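Local coordinates for protein MgGH51 (Meripilus giganteus, PDB 6ZPZ) that probably hydrolyses terminal alpha-L-arabinofuranosidic bonds and binds a sulfated cyclopentane sugar mimic in its active site, at residues A[24-29]-A[479-484]; A[230-235]-A[259-264]. All blocks are in the same frame, centred on the assembly; numbering follows the deposited sequence.

Contact 1. Residues A[24-29]-A[479-484]; sequences DINHSG and YAPLLQ. With LX5 ([(1~{S},2~{S},3~{S},4~{S})-2-(hydroxymethyl)-3,4-bis(oxidanyl)cyclopentyl] hydrogen sulfate), chain G.
Asn26 and Gln484 approach with their CA atoms 4.9 Å apart, and Ser28 lies comparably close to Leu483, where the irregular loop 24-29 runs beside the start of strand 483-485. Asn26 and His27 both have positive phi, so the loop turns back on itself, and a backbone hydrogen bond between Asn26 and His485 extends the contact just past the segment. Asn26 CG stands beside its backbone N (chi1 -49°), which swings the amide across to the strand. There Asn26 ND2 donates an almost straight bond of 3.1 Å to Leu483 O (N-H...O angle 171°); the oxygen lies practically in the plane of the amide. Next to this bond, where Ser28 faces Leu483, the packing is tight, with Ser28 CB only 3.4 Å from Leu483 CB, while Ser28 OG turns to Glu23 O. On the ligand side the contact is apolar. Ile25 CG2 rests 3.9 Å from Pro481 CB, and Ile25 CD1 lies beside the proline ring, 4.0 Å from C6 of LX5. Pro481, set by a cis peptide bond, brings its CG 3.6 Å from LX5 O7, the hydroxymethyl oxygen. These loops follow strands 20-21 and 474-479, and their meeting joins the first strand to the last at the active-site end, as in the (beta/alpha)8 barrel of clan GH-A.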
ATOM      1  N   ASP A  24      -5.344   2.841   0.663  1.00 20.57           N
ATOM      2  CA  ASP A  24      -5.014   4.054   1.455  1.00 20.63           C
ATOM      3  C   ASP A  24      -5.619   3.900   2.847  1.00 21.63           C
ATOM      4  O   ASP A  24      -6.815   4.141   3.005  1.00 20.97           O
ATOM      5  CB  ASP A  24      -5.478   5.342   0.775  1.00 23.05           C
ATOM      6  CG  ASP A  24      -4.538   6.486   1.124  1.00 21.88           C
ATOM      7  OD1 ASP A  24      -3.953   6.420   2.214  1.00 20.70           O
ATOM      8  OD2 ASP A  24      -4.338   7.366   0.258  1.00 24.77           O
ATOM      9  N   ILE A  25      -4.801   3.448   3.796  1.00 21.73           N
ATOM     10  CA  ILE A  25      -5.150   3.228   5.224  1.00 20.47           C
ATOM     11  C   ILE A  25      -3.924   3.657   6.015  1.00 21.55           C
ATOM     12  O   ILE A  25      -2.823   3.502   5.488  1.00 18.49           O
ATOM     13  CB  ILE A  25      -5.535   1.770   5.534  1.00 20.88           C
ATOM     14  CG1 ILE A  25      -6.010   1.611   6.977  1.00 21.56           C
ATOM     15  CG2 ILE A  25      -4.390   0.802   5.236  1.00 19.69           C
ATOM     16  CD1 ILE A  25      -6.446   0.202   7.311  1.00 22.14           C
ATOM     17  N   ASN A  26      -4.101   4.260   7.187  1.00 21.74           N
ATOM     18  CA  ASN A  26      -2.939   4.760   7.968  1.00 19.78           C
ATOM     19  C   ASN A  26      -2.097   5.706   7.100  1.00 20.11           C
ATOM     20  O   ASN A  26      -0.875   5.651   7.230  1.00 20.48           O
ATOM     21  CB  ASN A  26      -2.024   3.610   8.408  1.00 18.08           C
ATOM     22  CG  ASN A  26      -2.745   2.458   9.061  1.00 19.20           C
ATOM     23  OD1 ASN A  26      -3.637   2.664   9.891  1.00 21.33           O
ATOM     24  ND2 ASN A  26      -2.304   1.252   8.768  1.00 17.50           N
ATOM     25  N   HIS A  27      -2.688   6.499   6.198  1.00 19.36           N
ATOM     26  CA  HIS A  27      -1.936   7.366   5.241  1.00 20.12           C
ATOM     27  C   HIS A  27      -0.848   6.525   4.537  1.00 20.88           C
ATOM     28  O   HIS A  27       0.347   6.898   4.469  1.00 21.65           O
ATOM     29  CB  HIS A  27      -1.432   8.610   5.967  1.00 21.18           C
ATOM     30  CG  HIS A  27      -2.523   9.612   6.128  1.00 22.02           C
ATOM     31  ND1 HIS A  27      -2.887  10.499   5.134  1.00 24.30           N
ATOM     32  CD2 HIS A  27      -3.406   9.792   7.125  1.00 21.46           C
ATOM     33  CE1 HIS A  27      -3.894  11.243   5.568  1.00 21.28           C
ATOM     34  NE2 HIS A  27      -4.230  10.809   6.776  1.00 21.04           N
ATOM     35  N   SER A  28      -1.244   5.377   4.033  1.00 20.21           N
ATOM     36  CA  SER A  28      -0.370   4.523   3.211  1.00 18.97           C
ATOM     37  C   SER A  28      -0.201   5.133   1.809  1.00 18.96           C
ATOM     38  O   SER A  28       0.775   4.782   1.117  1.00 16.94           O
ATOM     39  CB  SER A  28      -0.931   3.155   3.154  1.00 20.12           C
ATOM     40  OG  SER A  28      -2.180   3.197   2.519  1.00 23.40           O
ATOM     41  N   GLY A  29      -1.240   5.816   1.311  1.00 17.35           N
ATOM     42  CA  GLY A  29      -1.252   6.471  -0.011  1.00 19.07           C
ATOM     43  C   GLY A  29      -0.808   7.908   0.146  1.00 18.73           C
ATOM     44  O   GLY A  29       0.402   8.235   0.124  1.00 19.04           O
ATOM     45  N   TYR A 479      -0.124 -10.182   3.544  1.00 20.11           N
ATOM     46  CA  TYR A 479      -0.296  -9.551   4.859  1.00 19.24           C
ATOM     47  C   TYR A 479      -1.088  -8.274   4.670  1.00 17.70           C
ATOM     48  O   TYR A 479      -0.904  -7.586   3.649  1.00 19.98           O
ATOM     49  CB  TYR A 479       1.051  -9.226   5.468  1.00 18.21           C
ATOM     50  CG  TYR A 479       1.015  -8.799   6.903  1.00 19.54           C
ATOM     51  CD1 TYR A 479       0.719  -7.484   7.238  1.00 17.52           C
ATOM     52  CD2 TYR A 479       1.433  -9.656   7.923  1.00 20.01           C
ATOM     53  CE1 TYR A 479       0.772  -7.059   8.551  1.00 19.93           C
ATOM     54  CE2 TYR A 479       1.497  -9.234   9.247  1.00 17.82           C
ATOM     55  CZ  TYR A 479       1.136  -7.937   9.568  1.00 19.60           C
ATOM     56  OH  TYR A 479       1.177  -7.494  10.856  1.00 17.40           O
ATOM     57  N   ALA A 480      -1.859  -7.894   5.676  1.00 20.09           N
ATOM     58  CA  ALA A 480      -2.565  -6.608   5.630  1.00 18.88           C
ATOM     59  C   ALA A 480      -2.770  -6.077   7.041  1.00 19.63           C
ATOM     60  O   ALA A 480      -3.016  -6.820   7.971  1.00 23.81           O
ATOM     61  CB  ALA A 480      -3.869  -6.761   4.892  1.00 20.76           C
ATOM     62  N   PRO A 481      -2.748  -4.757   7.246  1.00 19.29           N
ATOM     63  CA  PRO A 481      -2.381  -3.817   6.202  1.00 20.41           C
ATOM     64  C   PRO A 481      -0.869  -3.782   5.923  1.00 21.04           C
ATOM     65  O   PRO A 481      -0.112  -4.122   6.779  1.00 19.07           O
ATOM     66  CB  PRO A 481      -2.826  -2.467   6.761  1.00 20.33           C
ATOM     67  CG  PRO A 481      -3.837  -2.822   7.828  1.00 19.77           C
ATOM     68  CD  PRO A 481      -3.316  -4.108   8.431  1.00 19.93           C
ATOM     69  N   LEU A 482      -0.501  -3.222   4.785  1.00 20.01           N
ATOM     70  CA  LEU A 482       0.901  -3.177   4.311  1.00 19.50           C
ATOM     71  C   LEU A 482       1.631  -2.035   5.014  1.00 18.44           C
ATOM     72  O   LEU A 482       2.759  -2.240   5.418  1.00 17.14           O
ATOM     73  CB  LEU A 482       0.869  -2.946   2.807  1.00 19.60           C
ATOM     74  CG  LEU A 482       2.217  -2.877   2.101  1.00 20.02           C
ATOM     75  CD1 LEU A 482       3.048  -4.114   2.328  1.00 18.98           C
ATOM     76  CD2 LEU A 482       1.976  -2.659   0.631  1.00 19.36           C
ATOM     77  N   LEU A 483       1.027  -0.849   5.060  1.00 17.39           N
ATOM     78  CA  LEU A 483       1.735   0.414   5.380  1.00 18.28           C
ATOM     79  C   LEU A 483       1.077   1.172   6.521  1.00 18.27           C
ATOM     80  O   LEU A 483      -0.144   1.184   6.613  1.00 19.95           O
ATOM     81  CB  LEU A 483       1.792   1.288   4.122  1.00 19.09           C
ATOM     82  CG  LEU A 483       2.848   0.864   3.090  1.00 20.63           C
ATOM     83  CD1 LEU A 483       2.748   1.728   1.850  1.00 25.11           C
ATOM     84  CD2 LEU A 483       4.263   0.913   3.644  1.00 23.94           C
ATOM     85  N   GLN A 484       1.873   1.895   7.269  1.00 19.70           N
ATOM     86  CA  GLN A 484       1.411   2.653   8.448  1.00 19.86           C
ATOM     87  C   GLN A 484       2.246   3.918   8.604  1.00 21.24           C
ATOM     88  O   GLN A 484       3.482   3.832   8.882  1.00 19.29           O
ATOM     89  CB  GLN A 484       1.549   1.823   9.721  1.00 20.78           C
ATOM     90  CG  GLN A 484       1.140   2.567  10.989  1.00 19.01           C
ATOM     91  CD  GLN A 484       1.607   1.864  12.230  1.00 19.88           C
ATOM     92  OE1 GLN A 484       2.430   0.941  12.187  1.00 22.12           O
ATOM     93  NE2 GLN A 484       1.086   2.304  13.357  1.00 17.68           N
TER
HETATM   94  C1  LX5 G 711      -9.685  -5.218   6.814  1.00 25.77           C
HETATM   95  C2  LX5 G 711     -10.123  -6.043   5.627  1.00 24.49           C
HETATM   96  C6  LX5 G 711      -7.679  -3.544   6.777  1.00 24.60           C
HETATM   97  C5  LX5 G 711      -9.078  -3.919   6.271  1.00 24.60           C
HETATM   98  C3  LX5 G 711     -10.292  -5.122   4.454  1.00 24.74           C
HETATM   99  C4  LX5 G 711      -9.252  -4.049   4.769  1.00 25.61           C
HETATM  100  O7  LX5 G 711      -6.677  -4.470   6.340  1.00 24.71           O
HETATM  101  O8  LX5 G 711      -9.710  -2.742   4.415  1.00 24.34           O
HETATM  102  O9  LX5 G 711     -10.160  -5.801   3.195  1.00 26.62           O
HETATM  103  O10 LX5 G 711     -10.987  -5.003   7.347  1.00 35.25           O
HETATM  104  S11 LX5 G 711     -11.218  -4.997   8.819  1.00 39.86           S
HETATM  105  O12 LX5 G 711     -10.358  -3.837   9.040  1.00 37.70           O
HETATM  106  O13 LX5 G 711     -12.615  -4.800   9.197  1.00 45.59           O
HETATM  107  O14 LX5 G 711     -10.759  -6.342   9.273  1.00 39.41           O

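Contact 2. Residues A[230-235]-A[259-264]. With LX5 ([(1~{S},2~{S},3~{S},4~{S})-2-(hydroxymethyl)-3,4-bis(oxidanyl)cyclopentyl] hydrogen sulfate), chain G.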
ATOM      1  N   GLY A 230      -9.872  -3.928  -0.373  1.00 21.41           N
ATOM      2  CA  GLY A 230      -9.884  -3.170   0.860  1.00 21.92           C
ATOM      3  C   GLY A 230     -11.142  -2.314   1.054  1.00 21.72           C
ATOM      4  O   GLY A 230     -11.847  -1.999   0.124  1.00 19.74           O
ATOM      5  N   ASN A 231     -11.417  -1.966   2.294  1.00 21.15           N
ATOM      6  CA  ASN A 231     -12.529  -1.069   2.676  1.00 22.12           C
ATOM      7  C   ASN A 231     -12.477   0.189   1.836  1.00 21.50           C
ATOM      8  O   ASN A 231     -13.525   0.660   1.466  1.00 20.94           O
ATOM      9  CB  ASN A 231     -12.506  -0.740   4.156  1.00 22.07           C
ATOM     10  CG  ASN A 231     -12.917  -1.927   4.996  1.00 22.86           C
ATOM     11  OD1 ASN A 231     -13.126  -3.014   4.474  1.00 23.33           O
ATOM     12  ND2 ASN A 231     -13.031  -1.706   6.287  1.00 19.67           N
ATOM     13  N   ASN A 232     -11.283   0.704   1.548  1.00 20.90           N
ATOM     14  CA  ASN A 232     -11.155   2.007   0.858  1.00 20.21           C
ATOM     15  C   ASN A 232     -11.748   1.956  -0.568  1.00 19.61           C
ATOM     16  O   ASN A 232     -12.029   3.038  -1.121  1.00 19.29           O
ATOM     17  CB  ASN A 232      -9.726   2.498   0.860  1.00 19.56           C
ATOM     18  CG  ASN A 232      -9.625   4.003   0.800  1.00 20.91           C
ATOM     19  OD1 ASN A 232     -10.196   4.700   1.650  1.00 24.10           O
ATOM     20  ND2 ASN A 232      -8.870   4.506  -0.165  1.00 18.61           N
ATOM     21  N   LEU A 233     -11.940   0.776  -1.154  1.00 18.87           N
ATOM     22  CA  LEU A 233     -12.644   0.642  -2.454  1.00 17.79           C
ATOM     23  C   LEU A 233     -14.113   1.035  -2.299  1.00 19.41           C
ATOM     24  O   LEU A 233     -14.714   1.558  -3.255  1.00 19.25           O
ATOM     25  CB  LEU A 233     -12.593  -0.825  -2.858  1.00 18.31           C
ATOM     26  CG  LEU A 233     -13.356  -1.186  -4.112  1.00 17.81           C
ATOM     27  CD1 LEU A 233     -12.689  -0.599  -5.366  1.00 19.58           C
ATOM     28  CD2 LEU A 233     -13.474  -2.708  -4.215  1.00 19.04           C
ATOM     29  N   GLU A 234     -14.688   0.672  -1.166  1.00 20.10           N
ATOM     30  CA  GLU A 234     -16.164   0.552  -1.066  1.00 20.77           C
ATOM     31  C   GLU A 234     -16.833   1.912  -0.933  1.00 20.75           C
ATOM     32  O   GLU A 234     -17.944   2.056  -1.401  1.00 22.13           O
ATOM     33  CB  GLU A 234     -16.516  -0.362   0.084  1.00 23.75           C
ATOM     34  CG  GLU A 234     -16.153  -1.782  -0.253  1.00 24.70           C
ATOM     35  CD  GLU A 234     -16.580  -2.773   0.792  1.00 25.10           C
ATOM     36  OE1 GLU A 234     -17.432  -3.598   0.470  1.00 27.84           O
ATOM     37  OE2 GLU A 234     -16.016  -2.734   1.909  1.00 27.22           O
ATOM     38  N   GLY A 235     -16.234   2.857  -0.232  1.00 20.40           N
ATOM     39  CA  GLY A 235     -16.939   4.095   0.123  1.00 21.64           C
ATOM     40  C   GLY A 235     -17.871   3.863   1.299  1.00 23.16           C
ATOM     41  O   GLY A 235     -18.124   2.704   1.675  1.00 20.54           O
ATOM     42  N   GLY A 259     -12.206   8.963   1.881  1.00 20.14           N
ATOM     43  CA  GLY A 259     -11.884   7.539   1.971  1.00 20.68           C
ATOM     44  C   GLY A 259     -12.617   6.903   3.134  1.00 22.31           C
ATOM     45  O   GLY A 259     -13.437   7.571   3.787  1.00 23.76           O
ATOM     46  N   ASP A 260     -12.295   5.656   3.433  1.00 22.67           N
ATOM     47  CA  ASP A 260     -13.037   4.856   4.438  1.00 21.52           C
ATOM     48  C   ASP A 260     -12.248   4.753   5.749  1.00 21.48           C
ATOM     49  O   ASP A 260     -12.590   3.909   6.533  1.00 21.91           O
ATOM     50  CB  ASP A 260     -13.428   3.544   3.770  1.00 21.34           C
ATOM     51  CG  ASP A 260     -14.338   3.923   2.619  1.00 23.20           C
ATOM     52  OD1 ASP A 260     -15.373   4.601   2.915  1.00 19.87           O
ATOM     53  OD2 ASP A 260     -13.926   3.704   1.431  1.00 23.77           O
ATOM     54  N   TRP A 261     -11.254   5.618   5.991  1.00 20.43           N
ATOM     55  CA  TRP A 261     -10.404   5.524   7.200  1.00 20.25           C
ATOM     56  C   TRP A 261     -10.273   6.893   7.869  1.00 20.58           C
ATOM     57  O   TRP A 261      -9.275   7.114   8.575  1.00 20.38           O
ATOM     58  CB  TRP A 261      -9.069   4.904   6.776  1.00 21.30           C
ATOM     59  CG  TRP A 261      -9.219   3.507   6.277  1.00 20.22           C
ATOM     60  CD1 TRP A 261      -9.106   3.047   4.991  1.00 22.18           C
ATOM     61  CD2 TRP A 261      -9.566   2.374   7.083  1.00 20.65           C
ATOM     62  NE1 TRP A 261      -9.312   1.689   4.975  1.00 22.33           N
ATOM     63  CE2 TRP A 261      -9.608   1.255   6.234  1.00 20.17           C
ATOM     64  CE3 TRP A 261      -9.810   2.190   8.453  1.00 22.46           C
ATOM     65  CZ2 TRP A 261      -9.898  -0.032   6.706  1.00 22.89           C
ATOM     66  CZ3 TRP A 261     -10.072   0.924   8.925  1.00 22.86           C
ATOM     67  CH2 TRP A 261     -10.143  -0.174   8.055  1.00 23.49           C
ATOM     68  N   GLY A 262     -11.261   7.771   7.634  1.00 23.41           N
ATOM     69  CA  GLY A 262     -11.429   9.057   8.326  1.00 21.55           C
ATOM     70  C   GLY A 262     -10.744  10.220   7.617  1.00 24.67           C
ATOM     71  O   GLY A 262     -10.643  11.312   8.220  1.00 25.61           O
ATOM     72  N   TYR A 263     -10.185  10.044   6.410  1.00 23.30           N
ATOM     73  CA  TYR A 263      -9.513  11.184   5.740  1.00 21.04           C
ATOM     74  C   TYR A 263      -9.817  11.231   4.247  1.00 20.58           C
ATOM     75  O   TYR A 263     -10.111  10.196   3.588  1.00 20.29           O
ATOM     76  CB  TYR A 263      -8.007  11.170   6.009  1.00 19.54           C
ATOM     77  CG  TYR A 263      -7.292   9.911   5.613  1.00 19.52           C
ATOM     78  CD1 TYR A 263      -6.682   9.789   4.377  1.00 19.37           C
ATOM     79  CD2 TYR A 263      -7.145   8.879   6.513  1.00 20.29           C
ATOM     80  CE1 TYR A 263      -5.991   8.641   4.035  1.00 18.57           C
ATOM     81  CE2 TYR A 263      -6.451   7.723   6.181  1.00 18.65           C
ATOM     82  CZ  TYR A 263      -5.877   7.603   4.932  1.00 19.16           C
ATOM     83  OH  TYR A 263      -5.145   6.489   4.606  1.00 19.87           O
ATOM     84  N   VAL A 264      -9.673  12.437   3.703  1.00 19.13           N
ATOM     85  CA  VAL A 264      -9.754  12.685   2.237  1.00 19.67           C
ATOM     86  C   VAL A 264      -8.560  12.028   1.514  1.00 19.49           C
ATOM     87  O   VAL A 264      -7.429  12.088   1.986  1.00 19.82           O
ATOM     88  CB  VAL A 264      -9.835  14.192   1.945  1.00 21.29           C
ATOM     89  CG1 VAL A 264      -9.779  14.409   0.440  1.00 21.14           C
ATOM     90  CG2 VAL A 264     -11.086  14.827   2.550  1.00 24.06           C
TER
HETATM   91  C1  LX5 G 711      -9.685  -5.218   6.814  1.00 25.77           C
HETATM   92  C2  LX5 G 711     -10.123  -6.043   5.627  1.00 24.49           C
HETATM   93  C6  LX5 G 711      -7.679  -3.544   6.777  1.00 24.60           C
HETATM   94  C5  LX5 G 711      -9.078  -3.919   6.271  1.00 24.60           C
HETATM   95  C3  LX5 G 711     -10.292  -5.122   4.454  1.00 24.74           C
HETATM   96  C4  LX5 G 711      -9.252  -4.049   4.769  1.00 25.61           C
HETATM   97  O7  LX5 G 711      -6.677  -4.470   6.340  1.00 24.71           O
HETATM   98  O8  LX5 G 711      -9.710  -2.742   4.415  1.00 24.34           O
HETATM   99  O9  LX5 G 711     -10.160  -5.801   3.195  1.00 26.62           O
HETATM  100  O10 LX5 G 711     -10.987  -5.003   7.347  1.00 35.25           O
HETATM  101  S11 LX5 G 711     -11.218  -4.997   8.819  1.00 39.86           S
HETATM  102  O12 LX5 G 711     -10.358  -3.837   9.040  1.00 37.70           O
HETATM  103  O13 LX5 G 711     -12.615  -4.800   9.197  1.00 45.59           O
HETATM  104  O14 LX5 G 711     -10.759  -6.342   9.273  1.00 39.41           O
HETATM  105  O   HOH W   1     -13.131   1.129   7.072  1.00 23.42           O
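Asp260 OD2 is gripped by two groups, Gly235 N at 3.0 Å and the guanidinium of Arg257 in a salt bridge. It thereby ties the 259-264 loop to the short, weakly bonded helix 231-234, which follows barrel strand 224-227 at the active-site end of the (beta/alpha)8 fold. Gly235 N comes from above the carboxylate plane, 44° out of it, just where the chain leaves the helix with positive phi. The same oxygen sits 3.1 Å from Asn231 O, and Arg257 probably offsets the unfavourable approach of these two acceptors. Replacing Asp260 by an alanine would probably leave Arg257 without its anionic partner and Gly235 N without its acceptor. A second tie runs from Asp260 N to Asn232 OD1, 2.9 Å long and in the carbonyl plane; Asn232 ND2 is held by Asn265. Nearer the ligand, the Asn231 amide lies almost parallel to the Trp261 ring, while the two side chains cross at about a right angle, with Asn231 ND2 3.6 Å from Trp261 CZ2. Asn231 OD1 accepts from Asn350 ND2, which also steadies the amide. A water over one face of the indole links Asn231 ND2 to Asp260 O. Glu23 accepts from Trp261 NE1, fixing the ring. Asn231 N donates to LX5 O8 over 2.8 Å (171°), and Trp261 turns its edge to that hydroxyl oxygen, which lies in the ring plane 3.6 Å from CZ2.

Overall arrangement
Both contacts line the same ligand pocket, with centres about 11 Å apart: 24-29 and 230-235 follow neighbouring barrel strands, 20-21 and 224-227, while 479-484 follows the last strand. Contact 1 is wholly buried near the middle of the chain and joins loops some 450 residues apart in sequence; contact 2 is local, lies about 13 Å from the chain centre and is buried too, though with some partly exposed residues. Their chemistry also differs: the first combines a single side-chain amide bond with apolar packing, whereas the second is largely polar, with a salt-bridged carboxylate and a bridging water. They meet directly through Tyr263, whose OH probably hydrogen-bonds to Asp24 OD1 and His27 N while its ring stacks on His27.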